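Local coordinates for core protein VP7 (Bluetongue virus, PDB 1BVP) that forms, as trimers assembled on a VP3 scaffold, a layer of the bluetongue virus core and takes part in host cell surface receptor binding, at residues T118-F129 and V247-T256; N38-R46 and T85-T96. All blocks are in the same frame, centred on the assembly; numbering follows the deposited sequence.

Overall arrangement
Bluetongue virus VP7 folds into an all-helical domain and a beta-sandwich domain of jelly-roll type, and the two interactions sample one each. Along the chain they come in series: interaction 2 (38-46 with 85-96) closes before interaction 1 (118-129 with 247-256) opens. Their centres lie 43 Å apart and their nearest atoms about 23 Å; they share no strand or helix. Interaction 2 joins helix 27-44 to the short helix 90-94, about 32 Å from the chain centre. Interaction 1, about 13 Å from that centre, pairs strand 122-123 with strand 241-252, where the chain enters and leaves the sandwich; unlike interaction 2, it also meets both neighbouring subunits of the trimer.

Interaction 1 (T118-F129 and V247-T256)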
loop_
_atom_site.group_PDB
_atom_site.type_symbol
_atom_site.label_atom_id
_atom_site.label_comp_id
_atom_site.label_asym_id
_atom_site.label_seq_id
_atom_site.Cartn_x
_atom_site.Cartn_y
_atom_site.Cartn_z
ATOM N N THR A 118 9.028 -13.299 -14.080
ATOM C CA THR A 118 10.192 -13.595 -13.268
ATOM C C THR A 118 9.805 -13.675 -11.796
ATOM O O THR A 118 8.638 -13.890 -11.489
ATOM C CB THR A 118 11.352 -12.621 -13.530
ATOM O OG1 THR A 118 12.583 -13.193 -13.041
ATOM C CG2 THR A 118 11.097 -11.245 -12.966
ATOM N N TRP A 119 10.789 -13.602 -10.901
ATOM C CA TRP A 119 10.573 -13.702 -9.455
ATOM C C TRP A 119 11.460 -12.682 -8.807
ATOM O O TRP A 119 12.492 -12.298 -9.376
ATOM C CB TRP A 119 10.995 -15.090 -8.933
ATOM C CG TRP A 119 10.168 -16.215 -9.488
ATOM C CD1 TRP A 119 8.945 -16.674 -9.028
ATOM C CD2 TRP A 119 10.430 -16.923 -10.697
ATOM N NE1 TRP A 119 8.435 -17.613 -9.907
ATOM C CE2 TRP A 119 9.326 -17.779 -10.936
ATOM C CE3 TRP A 119 11.486 -16.908 -11.613
ATOM C CZ2 TRP A 119 9.252 -18.592 -12.050
ATOM C CZ3 TRP A 119 11.408 -17.720 -12.726
ATOM C CH2 TRP A 119 10.301 -18.551 -12.934
ATOM N N GLY A 120 11.067 -12.239 -7.622
ATOM C CA GLY A 120 11.863 -11.272 -6.888
ATOM C C GLY A 120 11.414 -11.270 -5.445
ATOM O O GLY A 120 10.279 -11.663 -5.137
ATOM N N PRO A 121 12.298 -10.867 -4.532
ATOM C CA PRO A 121 11.979 -10.818 -3.096
ATOM C C PRO A 121 10.904 -9.805 -2.739
ATOM O O PRO A 121 10.930 -8.679 -3.208
ATOM C CB PRO A 121 13.313 -10.420 -2.464
ATOM C CG PRO A 121 14.032 -9.652 -3.558
ATOM C CD PRO A 121 13.699 -10.470 -4.790
ATOM N N ALA A 122 10.008 -10.183 -1.841
ATOM C CA ALA A 122 8.952 -9.294 -1.388
ATOM C C ALA A 122 8.508 -9.596 0.057
ATOM O O ALA A 122 8.388 -10.780 0.419
ATOM C CB ALA A 122 7.781 -9.470 -2.285
ATOM N N ARG A 123 8.260 -8.543 0.858
ATOM C CA ARG A 123 7.743 -8.678 2.234
ATOM C C ARG A 123 6.387 -9.364 2.129
ATOM O O ARG A 123 5.485 -8.824 1.481
ATOM C CB ARG A 123 7.413 -7.338 2.877
ATOM C CG ARG A 123 8.446 -6.695 3.730
ATOM C CD ARG A 123 7.860 -5.373 4.303
ATOM N NE ARG A 123 8.784 -4.539 5.104
ATOM C CZ ARG A 123 10.054 -4.269 4.797
ATOM N NH1 ARG A 123 10.648 -4.759 3.701
ATOM N NH2 ARG A 123 10.720 -3.419 5.548
ATOM N N GLN A 124 6.241 -10.538 2.751
ATOM C CA GLN A 124 4.975 -11.275 2.757
ATOM C C GLN A 124 4.031 -10.617 3.780
ATOM O O GLN A 124 4.471 -10.013 4.752
ATOM C CB GLN A 124 5.245 -12.726 3.038
ATOM C CG GLN A 124 6.233 -13.258 2.049
ATOM C CD GLN A 124 5.658 -13.254 0.663
ATOM O OE1 GLN A 124 4.535 -13.719 0.446
ATOM N NE2 GLN A 124 6.400 -12.703 -0.280
ATOM N N PRO A 125 2.718 -10.693 3.535
ATOM C CA PRO A 125 1.632 -10.114 4.350
ATOM C C PRO A 125 1.249 -10.620 5.725
ATOM O O PRO A 125 0.819 -9.830 6.583
ATOM C CB PRO A 125 0.424 -10.194 3.410
ATOM C CG PRO A 125 0.701 -11.480 2.624
ATOM C CD PRO A 125 2.197 -11.455 2.372
ATOM N N TYR A 126 1.300 -11.938 5.910
ATOM C CA TYR A 126 0.885 -12.510 7.169
ATOM C C TYR A 126 1.990 -12.985 8.083
ATOM O O TYR A 126 3.167 -12.933 7.724
ATOM C CB TYR A 126 -0.080 -13.625 6.894
ATOM C CG TYR A 126 -1.133 -13.229 5.906
ATOM C CD1 TYR A 126 -1.928 -12.065 6.093
ATOM C CD2 TYR A 126 -1.364 -14.035 4.785
ATOM C CE1 TYR A 126 -2.950 -11.731 5.158
ATOM C CE2 TYR A 126 -2.367 -13.728 3.847
ATOM C CZ TYR A 126 -3.157 -12.590 4.028
ATOM O OH TYR A 126 -4.132 -12.393 3.064
ATOM N N GLY A 127 1.593 -13.420 9.281
ATOM C CA GLY A 127 2.546 -13.887 10.266
ATOM C C GLY A 127 3.293 -15.105 9.767
ATOM O O GLY A 127 2.712 -15.991 9.104
ATOM N N PHE A 128 4.579 -15.164 10.100
ATOM C CA PHE A 128 5.401 -16.277 9.673
ATOM C C PHE A 128 4.823 -17.632 10.078
ATOM O O PHE A 128 4.987 -18.622 9.373
ATOM C CB PHE A 128 6.813 -16.113 10.211
ATOM C CG PHE A 128 7.765 -17.129 9.669
ATOM C CD1 PHE A 128 7.923 -18.361 10.291
ATOM C CD2 PHE A 128 8.503 -16.867 8.538
ATOM C CE1 PHE A 128 8.800 -19.304 9.793
ATOM C CE2 PHE A 128 9.388 -17.815 8.031
ATOM C CZ PHE A 128 9.534 -19.031 8.665
ATOM N N PHE A 129 4.137 -17.673 11.217
ATOM C CA PHE A 129 3.541 -18.912 11.733
ATOM C C PHE A 129 2.043 -18.956 11.650
ATOM O O PHE A 129 1.404 -19.624 12.444
ATOM C CB PHE A 129 3.923 -19.137 13.191
ATOM C CG PHE A 129 5.383 -19.297 13.410
ATOM C CD1 PHE A 129 6.013 -20.510 13.108
ATOM C CD2 PHE A 129 6.145 -18.223 13.884
ATOM C CE1 PHE A 129 7.415 -20.656 13.270
ATOM C CE2 PHE A 129 7.518 -18.352 14.053
ATOM C CZ PHE A 129 8.163 -19.575 13.740
ATOM N N VAL A 247 9.186 -12.735 14.711
ATOM C CA VAL A 247 9.475 -12.604 13.278
ATOM C C VAL A 247 8.708 -11.335 12.865
ATOM O O VAL A 247 7.486 -11.377 12.605
ATOM C CB VAL A 247 9.003 -13.813 12.429
ATOM C CG1 VAL A 247 9.153 -13.502 10.968
ATOM C CG2 VAL A 247 9.832 -15.032 12.744
ATOM N N VAL A 248 9.416 -10.202 12.857
ATOM C CA VAL A 248 8.791 -8.940 12.507
ATOM C C VAL A 248 8.249 -8.890 11.067
ATOM O O VAL A 248 7.188 -8.312 10.825
ATOM C CB VAL A 248 9.620 -7.732 12.962
ATOM C CG1 VAL A 248 11.035 -8.080 13.054
ATOM C CG2 VAL A 248 9.383 -6.569 12.067
ATOM N N PHE A 249 8.945 -9.551 10.140
ATOM C CA PHE A 249 8.505 -9.723 8.752
ATOM C C PHE A 249 9.534 -10.566 8.056
ATOM O O PHE A 249 10.667 -10.684 8.523
ATOM C CB PHE A 249 8.281 -8.409 7.989
ATOM C CG PHE A 249 9.529 -7.631 7.723
ATOM C CD1 PHE A 249 9.985 -6.687 8.637
ATOM C CD2 PHE A 249 10.257 -7.839 6.559
ATOM C CE1 PHE A 249 11.161 -5.960 8.395
ATOM C CE2 PHE A 249 11.432 -7.115 6.314
ATOM C CZ PHE A 249 11.882 -6.178 7.234
ATOM N N TYR A 250 9.131 -11.203 6.968
ATOM C CA TYR A 250 10.060 -12.026 6.203
ATOM C C TYR A 250 9.846 -11.766 4.703
ATOM O O TYR A 250 8.810 -11.205 4.321
ATOM C CB TYR A 250 9.862 -13.517 6.511
ATOM C CG TYR A 250 8.536 -14.115 6.063
ATOM C CD1 TYR A 250 7.347 -13.813 6.737
ATOM C CD2 TYR A 250 8.477 -15.025 4.996
ATOM C CE1 TYR A 250 6.122 -14.416 6.360
ATOM C CE2 TYR A 250 7.265 -15.639 4.615
ATOM C CZ TYR A 250 6.105 -15.332 5.310
ATOM O OH TYR A 250 4.942 -16.018 5.049
ATOM N N ILE A 251 10.817 -12.150 3.867
ATOM C CA ILE A 251 10.687 -11.959 2.423
ATOM C C ILE A 251 10.827 -13.277 1.664
ATOM O O ILE A 251 11.655 -14.116 1.999
ATOM C CB ILE A 251 11.713 -10.945 1.824
ATOM C CG1 ILE A 251 13.117 -11.510 1.934
ATOM C CG2 ILE A 251 11.586 -9.541 2.456
ATOM C CD1 ILE A 251 14.154 -10.506 1.621
ATOM N N SER A 252 9.987 -13.474 0.658
ATOM C CA SER A 252 10.085 -14.667 -0.147
ATOM C C SER A 252 9.786 -14.269 -1.598
ATOM O O SER A 252 9.626 -13.081 -1.884
ATOM C CB SER A 252 9.127 -15.729 0.368
ATOM O OG SER A 252 7.795 -15.442 0.027
ATOM N N MET A 253 9.807 -15.247 -2.505
ATOM C CA MET A 253 9.506 -15.008 -3.910
ATOM C C MET A 253 8.045 -15.289 -4.284
ATOM O O MET A 253 7.716 -15.561 -5.437
ATOM C CB MET A 253 10.495 -15.731 -4.825
ATOM C CG MET A 253 11.831 -15.006 -4.774
ATOM S SD MET A 253 13.096 -15.562 -5.920
ATOM C CE MET A 253 12.478 -17.117 -6.064
ATOM N N ASP A 254 7.154 -15.213 -3.303
ATOM C CA ASP A 254 5.751 -15.397 -3.604
ATOM C C ASP A 254 5.279 -13.977 -3.930
ATOM O O ASP A 254 5.767 -13.001 -3.351
ATOM C CB ASP A 254 4.979 -15.962 -2.409
ATOM C CG ASP A 254 5.372 -17.379 -2.072
ATOM O OD1 ASP A 254 5.415 -18.253 -2.971
ATOM O OD2 ASP A 254 5.655 -17.610 -0.884
ATOM N N LYS A 255 4.389 -13.856 -4.905
ATOM C CA LYS A 255 3.913 -12.559 -5.319
ATOM C C LYS A 255 2.967 -11.983 -4.306
ATOM O O LYS A 255 2.181 -12.728 -3.691
ATOM C CB LYS A 255 3.219 -12.638 -6.684
ATOM C CG LYS A 255 4.113 -12.925 -7.904
ATOM C CD LYS A 255 5.130 -11.834 -8.157
ATOM C CE LYS A 255 5.716 -11.913 -9.575
ATOM N NZ LYS A 255 6.247 -13.237 -9.967
ATOM N N THR A 256 3.101 -10.675 -4.083
ATOM C CA THR A 256 2.228 -9.974 -3.168
ATOM C C THR A 256 1.421 -8.969 -3.989
ATOM O O THR A 256 1.525 -8.920 -5.212
ATOM C CB THR A 256 2.998 -9.257 -2.093
ATOM O OG1 THR A 256 3.611 -8.078 -2.622
ATOM C CG2 THR A 256 4.074 -10.145 -1.567
#
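Ala122 O is gripped from opposite faces of its carbonyl plane, by Ser252 N at 3.1 Å and by Gln124 NE2 at 2.9 Å. The first bond belongs to the antiparallel ladder: Ala122 and Ser252 form a hydrogen-bonded pair, Arg123 and Ile251 the next, non-hydrogen-bonded pair, and Gln124 N continues the pairing to Tyr250 O. The second bond arises because the Gln124 chain folds back at chi2 (-65°), which brings its amide back to the carbonyl two residues earlier. The same NE2 also donates to Asp254 O at 3.1 Å, with that acceptor in the amide plane, so two carbonyls on different segments fix the amide's rotation.

Tyr250 is clamped between two groups. Gln124 CB sits over one face in a CH-pi contact, 3.9 Å from the ring centroid; against the opposite face Phe128 turns its edge, a T-shaped pair with planes at 78°. Phe128 CB meanwhile packs on Val247 CG1.

On the sheet face that carries Ile251, the extended Arg123 chain lays its guanidinium flat over the Phe249 ring, planes 14° apart and Arg123 CZ 3.8 Å from the Phe249 ring centroid: a cation-pi stack. Arg123 NH2 is bonded to Tyr126 OH of the second subunit, while Tyr185 of the same chain stacks on Phe249.

Beyond the strands, Lys255 NZ donates to Thr118 O at 2.9 Å, and Met253 SD lies against Trp119 CB. Asp254 makes a salt bridge to Arg341 of the second subunit. The chemistry thus implies a junction fixed by directional bonds within the chain, two of whose charged groups, those of Arg123 and Asp254, also bond to the second subunit.

Interaction 2 (N38-R46 and T85-T96); sequences NRYNGLTLR and TQHMATIGVLAT
Leu43 overlaps Val93 as the two side chains slide past each other in opposite directions, CD1 of Leu43 reaching to 3.6 Å from CG2 of Val93. This is a near-antiparallel helix pair of the helical domain: the axes of helix 38-44 and helix 90-94 run at 149° and approach to 9.2 Å. The two methyls of Val93 divide their contacts: CG1 meets Arg39 CB, while CG2 also lies 3.9 Å from Tyr40 CA.

With CG anti to its backbone N, the Tyr40 ring reaches toward the start of helix 90-94 and brings CE1 to 3.7 Å from Thr90 OG1, which comes at the ring edge. That hydroxyl is engaged by its own segment: Thr90 N closes the type I turn from His87 to Thr90 on His87 O, and Thr90 OG1 donates to the same oxygen.

Arg46 and His87 meet beyond the helix end with their planes 82° apart, the imidazole presenting NE2 over one face of the guanidinium. Asp67, on helix 55-73, ties this corner together: it forms a salt bridge with Arg46 and accepts hydrogen bonds from Tyr40 OH and His87 N.

At the other end, Arg39 bends at chi2 and chi3, and Leu43 CD1 lies over one face of its guanidinium, toward the rim. The guanidinium edge meets Thr96 OG1 through Arg39 NE at 2.8 Å, bent to 131°, and through Arg39 NH2 in a weak bond of 2.9 Å.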
loop_
_atom_site.group_PDB
_atom_site.type_symbol
_atom_site.label_atom_id
_atom_site.label_comp_id
_atom_site.label_asym_id
_atom_site.label_seq_id
_atom_site.Cartn_x
_atom_site.Cartn_y
_atom_site.Cartn_z
ATOM N N ASN A 38 -12.633 3.218 -37.090
ATOM C CA ASN A 38 -12.765 2.908 -38.492
ATOM C C ASN A 38 -12.436 1.400 -38.692
ATOM O O ASN A 38 -13.256 0.671 -39.252
ATOM C CB ASN A 38 -11.893 3.877 -39.332
ATOM C CG ASN A 38 -11.951 3.587 -40.853
ATOM O OD1 ASN A 38 -12.878 4.021 -41.517
ATOM N ND2 ASN A 38 -10.942 2.882 -41.401
ATOM N N ARG A 39 -11.293 0.904 -38.195
ATOM C CA ARG A 39 -10.967 -0.526 -38.366
ATOM C C ARG A 39 -12.059 -1.398 -37.765
ATOM O O ARG A 39 -12.548 -2.339 -38.380
ATOM C CB ARG A 39 -9.662 -0.886 -37.691
ATOM C CG ARG A 39 -8.483 -0.921 -38.598
ATOM C CD ARG A 39 -8.667 -1.915 -39.718
ATOM N NE ARG A 39 -8.021 -3.196 -39.461
ATOM C CZ ARG A 39 -7.819 -4.121 -40.397
ATOM N NH1 ARG A 39 -8.219 -3.902 -41.639
ATOM N NH2 ARG A 39 -7.191 -5.255 -40.100
ATOM N N TYR A 40 -12.465 -1.034 -36.559
ATOM C CA TYR A 40 -13.473 -1.759 -35.847
ATOM C C TYR A 40 -14.777 -1.863 -36.626
ATOM O O TYR A 40 -15.251 -2.963 -36.882
ATOM C CB TYR A 40 -13.701 -1.105 -34.496
ATOM C CG TYR A 40 -14.675 -1.867 -33.638
ATOM C CD1 TYR A 40 -14.306 -3.084 -33.038
ATOM C CD2 TYR A 40 -15.986 -1.410 -33.472
ATOM C CE1 TYR A 40 -15.233 -3.824 -32.308
ATOM C CE2 TYR A 40 -16.913 -2.135 -32.741
ATOM C CZ TYR A 40 -16.534 -3.334 -32.168
ATOM O OH TYR A 40 -17.460 -4.042 -31.458
ATOM N N ASN A 41 -15.370 -0.732 -36.997
ATOM C CA ASN A 41 -16.624 -0.745 -37.752
ATOM C C ASN A 41 -16.485 -1.536 -39.070
ATOM O O ASN A 41 -17.383 -2.289 -39.467
ATOM C CB ASN A 41 -17.098 0.677 -38.001
ATOM C CG ASN A 41 -17.686 1.313 -36.757
ATOM O OD1 ASN A 41 -17.833 2.522 -36.678
ATOM N ND2 ASN A 41 -18.055 0.489 -35.780
ATOM N N GLY A 42 -15.311 -1.473 -39.679
ATOM C CA GLY A 42 -15.114 -2.201 -40.912
ATOM C C GLY A 42 -15.120 -3.711 -40.819
ATOM O O GLY A 42 -15.749 -4.369 -41.641
ATOM N N LEU A 43 -14.381 -4.264 -39.862
ATOM C CA LEU A 43 -14.294 -5.716 -39.690
ATOM C C LEU A 43 -15.465 -6.327 -38.926
ATOM O O LEU A 43 -15.683 -7.536 -38.955
ATOM C CB LEU A 43 -13.009 -6.069 -38.943
ATOM C CG LEU A 43 -11.654 -5.869 -39.610
ATOM C CD1 LEU A 43 -10.589 -6.362 -38.660
ATOM C CD2 LEU A 43 -11.591 -6.671 -40.884
ATOM N N THR A 44 -16.235 -5.466 -38.283
ATOM C CA THR A 44 -17.341 -5.845 -37.416
ATOM C C THR A 44 -18.727 -5.534 -37.937
ATOM O O THR A 44 -19.692 -6.195 -37.564
ATOM C CB THR A 44 -17.100 -5.088 -36.086
ATOM O OG1 THR A 44 -16.375 -5.929 -35.193
ATOM C CG2 THR A 44 -18.336 -4.527 -35.464
ATOM N N LEU A 45 -18.826 -4.461 -38.714
ATOM C CA LEU A 45 -20.074 -3.990 -39.292
ATOM C C LEU A 45 -20.935 -3.304 -38.274
ATOM O O LEU A 45 -22.165 -3.264 -38.397
ATOM C CB LEU A 45 -20.846 -5.114 -39.987
ATOM C CG LEU A 45 -20.420 -5.558 -41.392
ATOM C CD1 LEU A 45 -18.958 -5.240 -41.711
ATOM C CD2 LEU A 45 -20.687 -7.064 -41.500
ATOM N N ARG A 46 -20.314 -2.809 -37.220
ATOM C CA ARG A 46 -21.085 -2.064 -36.246
ATOM C C ARG A 46 -20.965 -0.589 -36.658
ATOM O O ARG A 46 -20.252 -0.267 -37.629
ATOM C CB ARG A 46 -20.622 -2.371 -34.833
ATOM C CG ARG A 46 -21.288 -3.636 -34.342
ATOM C CD ARG A 46 -21.892 -3.428 -32.964
ATOM N NE ARG A 46 -20.883 -3.594 -31.906
ATOM C CZ ARG A 46 -20.963 -4.496 -30.919
ATOM N NH1 ARG A 46 -22.014 -5.314 -30.811
ATOM N NH2 ARG A 46 -19.929 -4.684 -30.106
ATOM N N THR A 85 -23.495 -9.085 -28.418
ATOM C CA THR A 85 -22.944 -10.324 -28.933
ATOM C C THR A 85 -21.474 -10.071 -29.206
ATOM O O THR A 85 -21.121 -9.149 -29.921
ATOM C CB THR A 85 -23.666 -10.758 -30.198
ATOM O OG1 THR A 85 -25.078 -10.745 -29.933
ATOM C CG2 THR A 85 -23.244 -12.174 -30.600
ATOM N N GLN A 86 -20.611 -10.845 -28.583
ATOM C CA GLN A 86 -19.189 -10.659 -28.766
ATOM C C GLN A 86 -18.746 -10.947 -30.198
ATOM O O GLN A 86 -19.113 -11.967 -30.771
ATOM C CB GLN A 86 -18.430 -11.528 -27.753
ATOM C CG GLN A 86 -16.927 -11.660 -27.968
ATOM C CD GLN A 86 -16.246 -12.460 -26.870
ATOM O OE1 GLN A 86 -16.908 -13.148 -26.090
ATOM N NE2 GLN A 86 -14.928 -12.377 -26.800
ATOM N N HIS A 87 -17.911 -10.058 -30.738
ATOM C CA HIS A 87 -17.371 -10.175 -32.088
ATOM C C HIS A 87 -15.964 -10.607 -32.036
ATOM O O HIS A 87 -15.087 -9.798 -31.803
ATOM C CB HIS A 87 -17.441 -8.845 -32.818
ATOM C CG HIS A 87 -18.835 -8.349 -32.965
ATOM N ND1 HIS A 87 -19.661 -8.771 -33.987
ATOM C CD2 HIS A 87 -19.612 -7.619 -32.125
ATOM C CE1 HIS A 87 -20.892 -8.339 -33.760
ATOM N NE2 HIS A 87 -20.889 -7.638 -32.638
ATOM N N MET A 88 -15.756 -11.871 -32.361
ATOM C CA MET A 88 -14.439 -12.489 -32.352
ATOM C C MET A 88 -13.436 -11.847 -33.316
ATOM O O MET A 88 -12.215 -11.928 -33.100
ATOM C CB MET A 88 -14.594 -13.978 -32.647
ATOM C CG MET A 88 -15.673 -14.646 -31.796
ATOM S SD MET A 88 -15.265 -14.550 -30.042
ATOM C CE MET A 88 -13.592 -15.428 -30.004
ATOM N N ALA A 89 -13.939 -11.193 -34.364
ATOM C CA ALA A 89 -13.058 -10.526 -35.329
ATOM C C ALA A 89 -12.255 -9.368 -34.714
ATOM O O ALA A 89 -11.307 -8.874 -35.343
ATOM C CB ALA A 89 -13.869 -10.001 -36.487
ATOM N N THR A 90 -12.644 -8.925 -33.510
ATOM C CA THR A 90 -11.977 -7.820 -32.831
ATOM C C THR A 90 -10.478 -8.051 -32.677
ATOM O O THR A 90 -9.678 -7.114 -32.758
ATOM C CB THR A 90 -12.627 -7.538 -31.504
ATOM O OG1 THR A 90 -14.034 -7.306 -31.691
ATOM C CG2 THR A 90 -12.030 -6.323 -30.875
ATOM N N ILE A 91 -10.082 -9.312 -32.570
ATOM C CA ILE A 91 -8.665 -9.632 -32.440
ATOM C C ILE A 91 -7.898 -9.117 -33.667
ATOM O O ILE A 91 -6.768 -8.657 -33.550
ATOM C CB ILE A 91 -8.443 -11.169 -32.207
ATOM C CG1 ILE A 91 -6.965 -11.452 -31.996
ATOM C CG2 ILE A 91 -8.954 -12.002 -33.369
ATOM C CD1 ILE A 91 -6.439 -10.875 -30.707
ATOM N N GLY A 92 -8.543 -9.173 -34.836
ATOM C CA GLY A 92 -7.945 -8.698 -36.075
ATOM C C GLY A 92 -7.822 -7.184 -36.032
ATOM O O GLY A 92 -6.868 -6.605 -36.526
ATOM N N VAL A 93 -8.811 -6.530 -35.457
ATOM C CA VAL A 93 -8.747 -5.096 -35.317
ATOM C C VAL A 93 -7.529 -4.721 -34.465
ATOM O O VAL A 93 -6.700 -3.908 -34.852
ATOM C CB VAL A 93 -9.978 -4.593 -34.586
ATOM C CG1 VAL A 93 -9.832 -3.119 -34.313
ATOM C CG2 VAL A 93 -11.253 -4.942 -35.388
ATOM N N LEU A 94 -7.422 -5.333 -33.295
ATOM C CA LEU A 94 -6.326 -5.049 -32.377
ATOM C C LEU A 94 -4.925 -5.430 -32.868
ATOM O O LEU A 94 -3.920 -4.937 -32.333
ATOM C CB LEU A 94 -6.599 -5.726 -31.052
ATOM C CG LEU A 94 -7.199 -4.998 -29.865
ATOM C CD1 LEU A 94 -7.793 -3.678 -30.217
ATOM C CD2 LEU A 94 -8.205 -5.920 -29.261
ATOM N N ALA A 95 -4.837 -6.326 -33.849
ATOM C CA ALA A 95 -3.524 -6.718 -34.380
ATOM C C ALA A 95 -3.075 -5.845 -35.561
ATOM O O ALA A 95 -2.050 -6.117 -36.157
ATOM C CB ALA A 95 -3.525 -8.191 -34.778
ATOM N N THR A 96 -3.863 -4.824 -35.907
ATOM C CA THR A 96 -3.583 -3.900 -37.020
ATOM C C THR A 96 -2.496 -2.920 -36.577
ATOM O O THR A 96 -2.753 -2.023 -35.773
ATOM C CB THR A 96 -4.862 -3.052 -37.376
ATOM O OG1 THR A 96 -5.925 -3.913 -37.800
ATOM C CG2 THR A 96 -4.576 -2.021 -38.471
#